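Local coordinates for inactive glucansucrase (Lactobacillus reuteri, PDB 5JBD), which is a glucansucrase-like protein of glycosyl hydrolase family 70, built round a TIM-barrel fold, and is inactive, at residues Y216-A227 and K819-P827. Residues are numbered along the deposited sequence; the frame is centred on the assembly and turned at random.
Sequences YRLMNRTINNQA and KAISTGVAP
Ile-821 lies across the side chain of Gln-226, the two meeting at about a right angle. Ile-821 CB is 3.5 Å from Gln-226 NE2, and Ile-821 CD1 rests near both ends of the amide. CG of Gln-226 stands anti to the backbone N (chi1 -173°), and the chain beyond it is extended. This carries the amide past Ile-821 to Asp-291 and Asp-294, which accept from NE2, and to Lys-334, which donates to OE1. Ala-227 CB adds an apolar touch on Ile-821 CG2 at 3.8 Å.

A second apolar group forms round the methyl of Thr-823. Thr-823 CG2 is 3.9 Å from Leu-218 CD1 and 4.0 Å from Tyr-216 CD1. Leu-218 CD1 also covers one face of the Arg-221 guanidinium, offset toward its rim. Apart from these methyl contacts, the Tyr-216 hydroxyl oxygen ends beside Val-825 CG2.

Within 216-227, Arg-221 NH1 donates to Gln-226 O (3.1 Å, 162° at the hydrogen), with the acceptor in the guanidinium plane. Ser-822 comes close to both partners. Its O is 3.2 Å from Arg-221 NH1, and its CA makes a CA-H...O contact with Gln-226 O. The Ser-822 hydroxyl turns to Asp-289 and Asp-291. Asp-291, at the start of helix 291-304, thus bonds to a residue of each segment.

Within 819-827, Val-825 N donates to Thr-823 OG1 (3.2 Å), forming an ST turn. Here two loops far apart in sequence meet beside helices 249-263 and 291-304. They flank neighbouring strands (193-197, 242-244 and 841-845) of one antiparallel sheet in the family 70 fold.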
ATOM      1  N   TYR A 216      -2.957 -17.543  18.023  1.00 31.14           N
ATOM      2  CA  TYR A 216      -3.772 -17.010  16.943  1.00 31.34           C
ATOM      3  C   TYR A 216      -3.060 -17.208  15.607  1.00 29.37           C
ATOM      4  O   TYR A 216      -2.874 -18.353  15.197  1.00 27.76           O
ATOM      5  CB  TYR A 216      -4.197 -15.577  17.285  1.00 31.60           C
ATOM      6  CG  TYR A 216      -5.117 -15.630  18.483  1.00 34.91           C
ATOM      7  CD1 TYR A 216      -6.456 -15.970  18.327  1.00 35.89           C
ATOM      8  CD2 TYR A 216      -4.632 -15.441  19.779  1.00 37.79           C
ATOM      9  CE1 TYR A 216      -7.301 -16.089  19.418  1.00 38.89           C
ATOM     10  CE2 TYR A 216      -5.479 -15.545  20.888  1.00 38.85           C
ATOM     11  CZ  TYR A 216      -6.810 -15.877  20.699  1.00 39.94           C
ATOM     12  OH  TYR A 216      -7.672 -15.986  21.775  1.00 43.44           O
ATOM     13  N   ARG A 217      -2.625 -16.142  14.947  1.00 28.53           N
ATOM     14  CA  ARG A 217      -2.071 -16.249  13.605  1.00 28.43           C
ATOM     15  C   ARG A 217      -2.994 -17.047  12.659  1.00 28.67           C
ATOM     16  O   ARG A 217      -2.528 -17.904  11.899  1.00 30.05           O
ATOM     17  CB  ARG A 217      -0.634 -16.834  13.627  1.00 28.51           C
ATOM     18  CG  ARG A 217       0.401 -15.949  14.339  1.00 28.55           C
ATOM     19  CD  ARG A 217       1.852 -16.352  14.039  1.00 28.21           C
ATOM     20  NE  ARG A 217       2.817 -15.446  14.676  1.00 28.55           N
ATOM     21  CZ  ARG A 217       3.652 -15.739  15.696  1.00 28.91           C
ATOM     22  NH1 ARG A 217       3.725 -16.958  16.236  1.00 27.80           N
ATOM     23  NH2 ARG A 217       4.449 -14.787  16.174  1.00 28.69           N
ATOM     24  N   LEU A 218      -4.297 -16.781  12.725  1.00 28.49           N
ATOM     25  CA  LEU A 218      -5.241 -17.400  11.786  1.00 29.25           C
ATOM     26  C   LEU A 218      -5.020 -16.677  10.473  1.00 27.00           C
ATOM     27  O   LEU A 218      -5.337 -15.498  10.359  1.00 27.17           O
ATOM     28  CB  LEU A 218      -6.686 -17.257  12.252  1.00 29.41           C
ATOM     29  CG  LEU A 218      -7.019 -17.860  13.621  1.00 31.93           C
ATOM     30  CD1 LEU A 218      -8.513 -17.787  13.899  1.00 30.65           C
ATOM     31  CD2 LEU A 218      -6.524 -19.295  13.775  1.00 33.17           C
ATOM     32  N   MET A 219      -4.383 -17.347   9.519  1.00 26.35           N
ATOM     33  CA  MET A 219      -4.019 -16.704   8.251  1.00 26.37           C
ATOM     34  C   MET A 219      -5.057 -17.007   7.166  1.00 25.34           C
ATOM     35  O   MET A 219      -5.698 -18.036   7.190  1.00 26.26           O
ATOM     36  CB  MET A 219      -2.640 -17.158   7.788  1.00 27.66           C
ATOM     37  CG  MET A 219      -1.536 -16.716   8.739  1.00 29.25           C
ATOM     38  SD  MET A 219       0.088 -17.099   8.107  1.00 32.89           S
ATOM     39  CE  MET A 219       0.293 -15.954   6.775  1.00 33.31           C
ATOM     40  N   ASN A 220      -5.211 -16.069   6.249  1.00 24.33           N
ATOM     41  CA  ASN A 220      -6.065 -16.215   5.073  1.00 25.52           C
ATOM     42  C   ASN A 220      -7.553 -16.267   5.433  1.00 24.74           C
ATOM     43  O   ASN A 220      -8.354 -16.791   4.662  1.00 25.39           O
ATOM     44  CB  ASN A 220      -5.658 -17.446   4.227  1.00 26.75           C
ATOM     45  CG  ASN A 220      -4.165 -17.508   3.958  1.00 26.43           C
ATOM     46  OD1 ASN A 220      -3.593 -16.650   3.286  1.00 26.24           O
ATOM     47  ND2 ASN A 220      -3.522 -18.526   4.496  1.00 28.56           N
ATOM     48  N   ARG A 221      -7.940 -15.665   6.560  1.00 25.40           N
ATOM     49  CA  ARG A 221      -9.348 -15.540   6.936  1.00 25.98           C
ATOM     50  C   ARG A 221      -9.900 -14.285   6.280  1.00 24.49           C
ATOM     51  O   ARG A 221     -10.471 -13.402   6.937  1.00 24.30           O
ATOM     52  CB  ARG A 221      -9.528 -15.520   8.455  1.00 27.80           C
ATOM     53  CG  ARG A 221      -9.039 -16.777   9.173  1.00 29.77           C
ATOM     54  CD  ARG A 221      -9.702 -18.046   8.646  1.00 31.92           C
ATOM     55  NE  ARG A 221      -9.503 -19.157   9.572  1.00 33.37           N
ATOM     56  CZ  ARG A 221     -10.319 -19.502  10.579  1.00 37.60           C
ATOM     57  NH1 ARG A 221     -11.465 -18.858  10.836  1.00 36.57           N
ATOM     58  NH2 ARG A 221      -9.980 -20.530  11.350  1.00 41.51           N
ATOM     59  N   THR A 222      -9.764 -14.275   4.956  1.00 24.22           N
ATOM     60  CA  THR A 222      -9.907 -13.109   4.104  1.00 23.05           C
ATOM     61  C   THR A 222     -11.178 -13.244   3.287  1.00 23.16           C
ATOM     62  O   THR A 222     -11.500 -14.340   2.821  1.00 23.03           O
ATOM     63  CB  THR A 222      -8.726 -13.023   3.141  1.00 23.57           C
ATOM     64  OG1 THR A 222      -8.480 -14.315   2.544  1.00 24.22           O
ATOM     65  CG2 THR A 222      -7.459 -12.573   3.913  1.00 23.51           C
ATOM     66  N   ILE A 223     -11.897 -12.132   3.142  1.00 22.80           N
ATOM     67  CA  ILE A 223     -13.140 -12.062   2.338  1.00 24.56           C
ATOM     68  C   ILE A 223     -14.132 -13.148   2.795  1.00 25.00           C
ATOM     69  O   ILE A 223     -14.392 -13.245   4.016  1.00 24.58           O
ATOM     70  CB  ILE A 223     -12.861 -12.054   0.802  1.00 23.76           C
ATOM     71  CG1 ILE A 223     -11.600 -11.269   0.459  1.00 24.38           C
ATOM     72  CG2 ILE A 223     -14.036 -11.428   0.062  1.00 24.16           C
ATOM     73  CD1 ILE A 223     -11.333 -11.158  -1.030  1.00 25.20           C
ATOM     74  N   ASN A 224     -14.632 -14.002   1.886  1.00 23.86           N
ATOM     75  CA  ASN A 224     -15.574 -15.060   2.269  1.00 23.95           C
ATOM     76  C   ASN A 224     -14.959 -16.228   3.044  1.00 24.51           C
ATOM     77  O   ASN A 224     -15.698 -17.078   3.531  1.00 24.63           O
ATOM     78  CB  ASN A 224     -16.359 -15.569   1.057  1.00 24.57           C
ATOM     79  CG  ASN A 224     -17.170 -14.459   0.394  1.00 24.01           C
ATOM     80  OD1 ASN A 224     -18.152 -13.984   0.968  1.00 24.12           O
ATOM     81  ND2 ASN A 224     -16.727 -14.003  -0.773  1.00 22.79           N
ATOM     82  N   ASN A 225     -13.633 -16.265   3.214  1.00 24.93           N
ATOM     83  CA  ASN A 225     -13.004 -17.296   4.065  1.00 26.53           C
ATOM     84  C   ASN A 225     -12.818 -16.873   5.534  1.00 25.85           C
ATOM     85  O   ASN A 225     -12.071 -17.513   6.273  1.00 24.97           O
ATOM     86  CB  ASN A 225     -11.672 -17.760   3.475  1.00 27.14           C
ATOM     87  CG  ASN A 225     -11.265 -19.142   3.970  1.00 28.77           C
ATOM     88  OD1 ASN A 225     -12.098 -20.036   4.112  1.00 29.01           O
ATOM     89  ND2 ASN A 225      -9.991 -19.304   4.282  1.00 28.89           N
ATOM     90  N   GLN A 226     -13.534 -15.837   5.966  1.00 25.84           N
ATOM     91  CA  GLN A 226     -13.463 -15.351   7.356  1.00 26.27           C
ATOM     92  C   GLN A 226     -13.644 -16.484   8.372  1.00 26.90           C
ATOM     93  O   GLN A 226     -12.909 -16.546   9.365  1.00 28.05           O
ATOM     94  CB  GLN A 226     -14.513 -14.255   7.578  1.00 25.55           C
ATOM     95  CG  GLN A 226     -14.461 -13.542   8.927  1.00 25.44           C
ATOM     96  CD  GLN A 226     -15.489 -12.427   9.024  1.00 25.15           C
ATOM     97  OE1 GLN A 226     -16.290 -12.235   8.113  1.00 24.76           O
ATOM     98  NE2 GLN A 226     -15.481 -11.697  10.132  1.00 24.99           N
ATOM     99  N   ALA A 227     -14.597 -17.385   8.113  1.00 26.35           N
ATOM    100  CA  ALA A 227     -14.872 -18.505   9.016  1.00 28.03           C
ATOM    101  C   ALA A 227     -14.041 -19.771   8.728  1.00 28.09           C
ATOM    102  O   ALA A 227     -14.248 -20.775   9.379  1.00 29.22           O
ATOM    103  CB  ALA A 227     -16.360 -18.825   9.016  1.00 28.65           C
ATOM    104  N   LYS A 819     -18.577 -11.625  19.804  1.00 29.65           N
ATOM    105  CA  LYS A 819     -17.594 -12.641  19.427  1.00 31.19           C
ATOM    106  C   LYS A 819     -17.291 -12.549  17.940  1.00 32.21           C
ATOM    107  O   LYS A 819     -18.191 -12.638  17.118  1.00 34.20           O
ATOM    108  CB  LYS A 819     -18.094 -14.031  19.789  1.00 34.71           C
ATOM    109  CG  LYS A 819     -18.214 -14.236  21.292  1.00 38.08           C
ATOM    110  CD  LYS A 819     -18.681 -15.639  21.628  1.00 41.66           C
ATOM    111  CE  LYS A 819     -18.504 -15.958  23.110  1.00 46.12           C
ATOM    112  NZ  LYS A 819     -19.750 -15.678  23.868  1.00 48.71           N
ATOM    113  N   ALA A 820     -16.025 -12.348  17.604  1.00 31.58           N
ATOM    114  CA  ALA A 820     -15.572 -12.309  16.207  1.00 31.81           C
ATOM    115  C   ALA A 820     -15.760 -13.660  15.501  1.00 31.50           C
ATOM    116  O   ALA A 820     -15.666 -14.719  16.118  1.00 30.35           O
ATOM    117  CB  ALA A 820     -14.110 -11.884  16.149  1.00 32.32           C
ATOM    118  N   ILE A 821     -16.033 -13.605  14.203  1.00 30.43           N
ATOM    119  CA  ILE A 821     -16.296 -14.816  13.398  1.00 29.87           C
ATOM    120  C   ILE A 821     -15.073 -15.726  13.338  1.00 28.10           C
ATOM    121  O   ILE A 821     -15.171 -16.902  13.614  1.00 28.70           O
ATOM    122  CB  ILE A 821     -16.764 -14.463  11.947  1.00 29.79           C
ATOM    123  CG1 ILE A 821     -18.124 -13.731  12.007  1.00 30.51           C
ATOM    124  CG2 ILE A 821     -16.862 -15.716  11.074  1.00 29.81           C
ATOM    125  CD1 ILE A 821     -18.787 -13.321  10.690  1.00 31.50           C
ATOM    126  N   SER A 822     -13.924 -15.179  12.961  1.00 28.35           N
ATOM    127  CA  SER A 822     -12.754 -16.018  12.701  1.00 28.02           C
ATOM    128  C   SER A 822     -12.260 -16.735  13.962  1.00 28.68           C
ATOM    129  O   SER A 822     -11.859 -17.891  13.873  1.00 27.94           O
ATOM    130  CB  SER A 822     -11.620 -15.229  12.035  1.00 28.24           C
ATOM    131  OG  SER A 822     -10.856 -14.464  12.955  1.00 27.76           O
ATOM    132  N   THR A 823     -12.349 -16.074  15.118  1.00 28.24           N
ATOM    133  CA  THR A 823     -11.821 -16.622  16.400  1.00 29.44           C
ATOM    134  C   THR A 823     -12.849 -17.173  17.370  1.00 30.60           C
ATOM    135  O   THR A 823     -12.504 -17.999  18.219  1.00 30.09           O
ATOM    136  CB  THR A 823     -11.070 -15.545  17.186  1.00 28.37           C
ATOM    137  OG1 THR A 823     -11.952 -14.439  17.446  1.00 27.13           O
ATOM    138  CG2 THR A 823      -9.868 -15.082  16.413  1.00 28.62           C
ATOM    139  N   GLY A 824     -14.092 -16.697  17.275  1.00 30.74           N
ATOM    140  CA  GLY A 824     -15.117 -16.997  18.270  1.00 33.48           C
ATOM    141  C   GLY A 824     -14.928 -16.307  19.619  1.00 35.22           C
ATOM    142  O   GLY A 824     -15.610 -16.675  20.570  1.00 34.89           O
ATOM    143  N   VAL A 825     -14.042 -15.302  19.702  1.00 34.97           N
ATOM    144  CA  VAL A 825     -13.870 -14.502  20.925  1.00 36.20           C
ATOM    145  C   VAL A 825     -13.921 -13.010  20.614  1.00 35.52           C
ATOM    146  O   VAL A 825     -13.744 -12.597  19.459  1.00 33.39           O
ATOM    147  CB  VAL A 825     -12.568 -14.844  21.692  1.00 37.86           C
ATOM    148  CG1 VAL A 825     -12.572 -16.304  22.131  1.00 38.06           C
ATOM    149  CG2 VAL A 825     -11.330 -14.545  20.868  1.00 38.04           C
ATOM    150  N   ALA A 826     -14.205 -12.211  21.648  1.00 32.98           N
ATOM    151  CA  ALA A 826     -14.317 -10.762  21.485  1.00 33.04           C
ATOM    152  C   ALA A 826     -12.939 -10.111  21.470  1.00 31.25           C
ATOM    153  O   ALA A 826     -11.986 -10.664  22.029  1.00 32.70           O
ATOM    154  CB  ALA A 826     -15.166 -10.154  22.586  1.00 33.08           C
ATOM    155  N   PRO A 827     -12.823  -8.929  20.835  1.00 29.95           N
ATOM    156  CA  PRO A 827     -11.608  -8.126  21.031  1.00 29.14           C
ATOM    157  C   PRO A 827     -11.318  -7.932  22.536  1.00 29.82           C
ATOM    158  O   PRO A 827     -12.255  -7.855  23.349  1.00 28.97           O
ATOM    159  CB  PRO A 827     -11.933  -6.796  20.355  1.00 28.98           C
ATOM    160  CG  PRO A 827     -13.014  -7.109  19.369  1.00 28.99           C
ATOM    161  CD  PRO A 827     -13.794  -8.260  19.952  1.00 29.36           C
TER